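Local coordinates for LPXTG cell wall surface protein (Streptococcus gordonii, PDB 4IGB) that is probably a cell-wall-anchored surface adhesin of the bacterium, represented here by its N-terminal region, whose two domains are likely to mediate attachment, at residues B[303-313]-B[401-411]. Sequence-based numbering, arbitrary orientation.
Sequences IPAKDGQDVTY and VEEKGSEKIDN
Tyr313 and Asn411 show how an amide can lie over the face of an aromatic ring: their planes lie 26° apart in an offset stack, with Asn411 OD1 3.5 Å above the Tyr313 ring plane and displaced toward its rim. Asn411 CG stands anti to the backbone N (chi1 -176°), which lays the amide over the ring; the strand backbone itself sets Asn411 CB 3.3 Å from Tyr313 CE1. A hydrogen bond from Gln337 to OD1 helps fix the amide's rotation. Tyr313 OH lies 3.7 Å from Ile409 CG2, and one water links this hydroxyl to Ile409 O, another to Asp410 O and the Asn411 side-chain ND2. Strands 310-313 and 409-411 run nearly parallel, yet their axes stay 10.4 Å apart, so side chains and water span the interior of the N2 domain, a β-rich module of the adhesin clan, between strands not paired with each other. Further along, Ile303 and Ile409 meet loosely through their CD1 methyls. At the turn joining strands 295-304 and 310-317, Val401 presses CG1 against the Lys306 carbonyl carbon, 3.3 Å away. Beside it the Glu402 side chain, extended beyond CG, passes Ala305 O and receives the Asp307 N-H on OE2 at 3.0 Å (N to OE2); the bond is nearly straight (169°) but arrives from above the carboxylate plane. Lys306 O and Gln309 N both hydrogen-bond to Thr397 OG1 of strand 389-397.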
loop_
_atom_site.group_PDB
_atom_site.type_symbol
_atom_site.label_atom_id
_atom_site.label_comp_id
_atom_site.label_asym_id
_atom_site.label_seq_id
_atom_site.Cartn_x
_atom_site.Cartn_y
_atom_site.Cartn_z
ATOM N N ILE B 303 21.089 -31.911 16.445
ATOM C CA ILE B 303 20.763 -33.311 16.641
ATOM C C ILE B 303 21.773 -34.169 15.897
ATOM O O ILE B 303 22.412 -33.702 14.948
ATOM C CB ILE B 303 19.386 -33.654 16.062
ATOM C CG1 ILE B 303 19.331 -33.215 14.599
ATOM C CG2 ILE B 303 18.280 -33.003 16.863
ATOM C CD1 ILE B 303 18.217 -33.840 13.812
ATOM N N PRO B 304 21.928 -35.428 16.331
ATOM C CA PRO B 304 22.628 -36.417 15.514
ATOM C C PRO B 304 21.880 -36.620 14.204
ATOM O O PRO B 304 20.646 -36.614 14.179
ATOM C CB PRO B 304 22.545 -37.694 16.357
ATOM C CG PRO B 304 21.419 -37.460 17.318
ATOM C CD PRO B 304 21.468 -35.996 17.611
ATOM N N ALA B 305 22.631 -36.796 13.126
ATOM C CA ALA B 305 22.056 -37.009 11.809
ATOM C C ALA B 305 21.494 -38.419 11.704
ATOM O O ALA B 305 21.927 -39.208 10.860
ATOM C CB ALA B 305 23.111 -36.773 10.733
ATOM N N LYS B 306 20.528 -38.729 12.564
ATOM C CA LYS B 306 19.926 -40.054 12.601
ATOM C C LYS B 306 18.412 -39.993 12.530
ATOM O O LYS B 306 17.807 -39.021 12.951
ATOM C CB LYS B 306 20.331 -40.796 13.884
ATOM C CG LYS B 306 21.709 -41.432 13.843
ATOM C CD LYS B 306 22.601 -40.911 14.958
ATOM C CE LYS B 306 23.781 -41.845 15.196
ATOM N NZ LYS B 306 24.470 -42.212 13.922
ATOM N N ASP B 307 17.815 -41.059 12.013
ATOM C CA ASP B 307 16.369 -41.240 11.996
ATOM C C ASP B 307 15.775 -41.141 13.412
ATOM O O ASP B 307 16.465 -41.395 14.395
ATOM C CB ASP B 307 16.057 -42.611 11.396
ATOM C CG ASP B 307 14.577 -42.872 11.263
ATOM O OD1 ASP B 307 13.854 -41.956 10.819
ATOM O OD2 ASP B 307 14.137 -43.990 11.612
ATOM N N GLY B 308 14.502 -40.763 13.508
ATOM C CA GLY B 308 13.798 -40.722 14.779
ATOM C C GLY B 308 14.314 -39.729 15.814
ATOM O O GLY B 308 14.268 -40.011 17.008
ATOM N N GLN B 309 14.811 -38.576 15.372
ATOM C CA GLN B 309 15.208 -37.521 16.299
ATOM C C GLN B 309 14.122 -36.445 16.369
ATOM O O GLN B 309 13.824 -35.778 15.372
ATOM C CB GLN B 309 16.531 -36.874 15.875
ATOM C CG GLN B 309 17.712 -37.807 15.835
ATOM C CD GLN B 309 18.059 -38.352 17.200
ATOM O OE1 GLN B 309 18.045 -39.559 17.408
ATOM N NE2 GLN B 309 18.367 -37.463 18.142
ATOM N N ASP B 310 13.532 -36.272 17.544
ATOM C CA ASP B 310 12.514 -35.243 17.717
ATOM C C ASP B 310 13.040 -33.862 17.360
ATOM O O ASP B 310 14.176 -33.506 17.679
ATOM C CB ASP B 310 12.006 -35.215 19.152
ATOM C CG ASP B 310 11.114 -36.383 19.473
ATOM O OD1 ASP B 310 10.656 -37.058 18.525
ATOM O OD2 ASP B 310 10.864 -36.615 20.678
ATOM N N VAL B 311 12.217 -33.084 16.676
ATOM C CA VAL B 311 12.473 -31.659 16.572
ATOM C C VAL B 311 11.123 -30.961 16.700
ATOM O O VAL B 311 10.148 -31.324 16.036
ATOM C CB VAL B 311 13.246 -31.252 15.285
ATOM C CG1 VAL B 311 14.124 -32.400 14.781
ATOM C CG2 VAL B 311 12.301 -30.795 14.206
ATOM N N THR B 312 11.069 -29.985 17.598
ATOM C CA THR B 312 9.817 -29.367 17.978
ATOM C C THR B 312 9.872 -27.886 17.683
ATOM O O THR B 312 10.806 -27.204 18.104
ATOM C CB THR B 312 9.561 -29.566 19.486
ATOM O OG1 THR B 312 9.640 -30.960 19.789
ATOM C CG2 THR B 312 8.190 -29.043 19.883
ATOM N N TYR B 313 8.864 -27.392 16.975
ATOM C CA TYR B 313 8.799 -25.992 16.604
ATOM C C TYR B 313 7.729 -25.263 17.407
ATOM O O TYR B 313 6.590 -25.703 17.474
ATOM C CB TYR B 313 8.512 -25.854 15.107
ATOM C CG TYR B 313 9.619 -26.400 14.209
ATOM C CD1 TYR B 313 10.828 -25.722 14.074
ATOM C CD2 TYR B 313 9.449 -27.577 13.496
ATOM C CE1 TYR B 313 11.843 -26.207 13.257
ATOM C CE2 TYR B 313 10.467 -28.076 12.668
ATOM C CZ TYR B 313 11.655 -27.382 12.555
ATOM O OH TYR B 313 12.661 -27.855 11.745
ATOM N N VAL B 401 17.313 -38.210 6.694
ATOM C CA VAL B 401 18.240 -37.297 7.356
ATOM C C VAL B 401 19.649 -37.841 7.205
ATOM O O VAL B 401 20.616 -37.085 7.118
ATOM C CB VAL B 401 17.918 -37.110 8.863
ATOM C CG1 VAL B 401 18.165 -38.396 9.633
ATOM C CG2 VAL B 401 18.757 -35.983 9.446
ATOM N N GLU B 402 19.748 -39.166 7.172
ATOM C CA GLU B 402 21.034 -39.853 7.097
ATOM C C GLU B 402 21.606 -39.764 5.693
ATOM O O GLU B 402 22.773 -40.087 5.466
ATOM C CB GLU B 402 20.894 -41.311 7.553
ATOM C CG GLU B 402 20.704 -41.447 9.070
ATOM C CD GLU B 402 20.093 -42.778 9.485
ATOM O OE1 GLU B 402 20.003 -43.691 8.627
ATOM O OE2 GLU B 402 19.698 -42.906 10.669
ATOM N N GLU B 403 20.773 -39.314 4.760
ATOM C CA GLU B 403 21.215 -39.034 3.399
ATOM C C GLU B 403 21.634 -37.575 3.289
ATOM O O GLU B 403 20.802 -36.669 3.388
ATOM C CB GLU B 403 20.106 -39.346 2.396
ATOM C CG GLU B 403 19.690 -40.802 2.396
ATOM C CD GLU B 403 18.622 -41.095 1.368
ATOM O OE1 GLU B 403 17.746 -40.226 1.151
ATOM O OE2 GLU B 403 18.664 -42.194 0.772
ATOM N N LYS B 404 22.931 -37.363 3.090
ATOM C CA LYS B 404 23.508 -36.023 3.044
ATOM C C LYS B 404 23.810 -35.605 1.601
ATOM O O LYS B 404 24.878 -35.919 1.055
ATOM C CB LYS B 404 24.779 -35.957 3.902
ATOM C CG LYS B 404 25.143 -34.572 4.429
ATOM C CD LYS B 404 26.666 -34.383 4.476
ATOM C CE LYS B 404 27.094 -33.174 5.313
ATOM N NZ LYS B 404 28.578 -33.011 5.374
ATOM N N GLY B 405 22.860 -34.905 0.983
ATOM C CA GLY B 405 21.610 -34.546 1.636
ATOM C C GLY B 405 21.848 -33.669 2.850
ATOM O O GLY B 405 21.511 -34.045 3.975
ATOM N N SER B 406 22.437 -32.501 2.620
ATOM C CA SER B 406 22.830 -31.609 3.702
ATOM C C SER B 406 22.275 -30.194 3.506
ATOM O O SER B 406 21.599 -29.917 2.511
ATOM C CB SER B 406 24.357 -31.586 3.823
ATOM O OG SER B 406 24.758 -31.906 5.146
ATOM N N GLU B 407 22.515 -29.314 4.479
ATOM C CA GLU B 407 23.083 -29.710 5.763
ATOM C C GLU B 407 22.049 -29.506 6.844
ATOM O O GLU B 407 21.238 -30.395 7.104
ATOM C CB GLU B 407 24.345 -28.914 6.102
ATOM C CG GLU B 407 25.124 -29.441 7.320
ATOM C CD GLU B 407 24.445 -29.148 8.669
ATOM O OE1 GLU B 407 24.805 -28.153 9.341
ATOM O OE2 GLU B 407 23.556 -29.924 9.072
ATOM N N LYS B 408 22.083 -28.325 7.461
ATOM C CA LYS B 408 21.230 -27.998 8.601
ATOM C C LYS B 408 19.764 -28.043 8.199
ATOM O O LYS B 408 19.426 -27.850 7.036
ATOM C CB LYS B 408 21.581 -26.613 9.146
ATOM C CG LYS B 408 21.418 -25.516 8.113
ATOM C CD LYS B 408 22.078 -24.210 8.536
ATOM C CE LYS B 408 21.967 -23.156 7.420
ATOM N NZ LYS B 408 21.202 -21.931 7.831
ATOM N N ILE B 409 18.893 -28.320 9.156
ATOM C CA ILE B 409 17.476 -28.293 8.859
ATOM C C ILE B 409 16.957 -26.918 9.215
ATOM O O ILE B 409 17.042 -26.501 10.371
ATOM C CB ILE B 409 16.698 -29.367 9.622
ATOM C CG1 ILE B 409 17.171 -30.758 9.208
ATOM C CG2 ILE B 409 15.206 -29.215 9.359
ATOM C CD1 ILE B 409 16.743 -31.849 10.166
ATOM N N ASP B 410 16.452 -26.213 8.205
ATOM C CA ASP B 410 15.879 -24.877 8.364
ATOM C C ASP B 410 14.366 -24.946 8.488
ATOM O O ASP B 410 13.736 -25.919 8.058
ATOM C CB ASP B 410 16.239 -23.994 7.160
ATOM C CG ASP B 410 17.713 -23.652 7.114
ATOM O OD1 ASP B 410 18.331 -23.568 8.199
ATOM O OD2 ASP B 410 18.258 -23.472 6.005
ATOM N N ASN B 411 13.779 -23.900 9.063
ATOM C CA ASN B 411 12.332 -23.808 9.133
ATOM C C ASN B 411 11.863 -22.350 9.237
ATOM O O ASN B 411 12.522 -21.511 9.860
ATOM C CB ASN B 411 11.813 -24.647 10.297
ATOM C CG ASN B 411 10.302 -24.679 10.367
ATOM O OD1 ASN B 411 9.703 -24.021 11.212
ATOM N ND2 ASN B 411 9.674 -25.434 9.464
HETATM O O HOH W 1 11.822 -27.795 8.652
HETATM O O HOH W 2 14.916 -26.951 12.506
#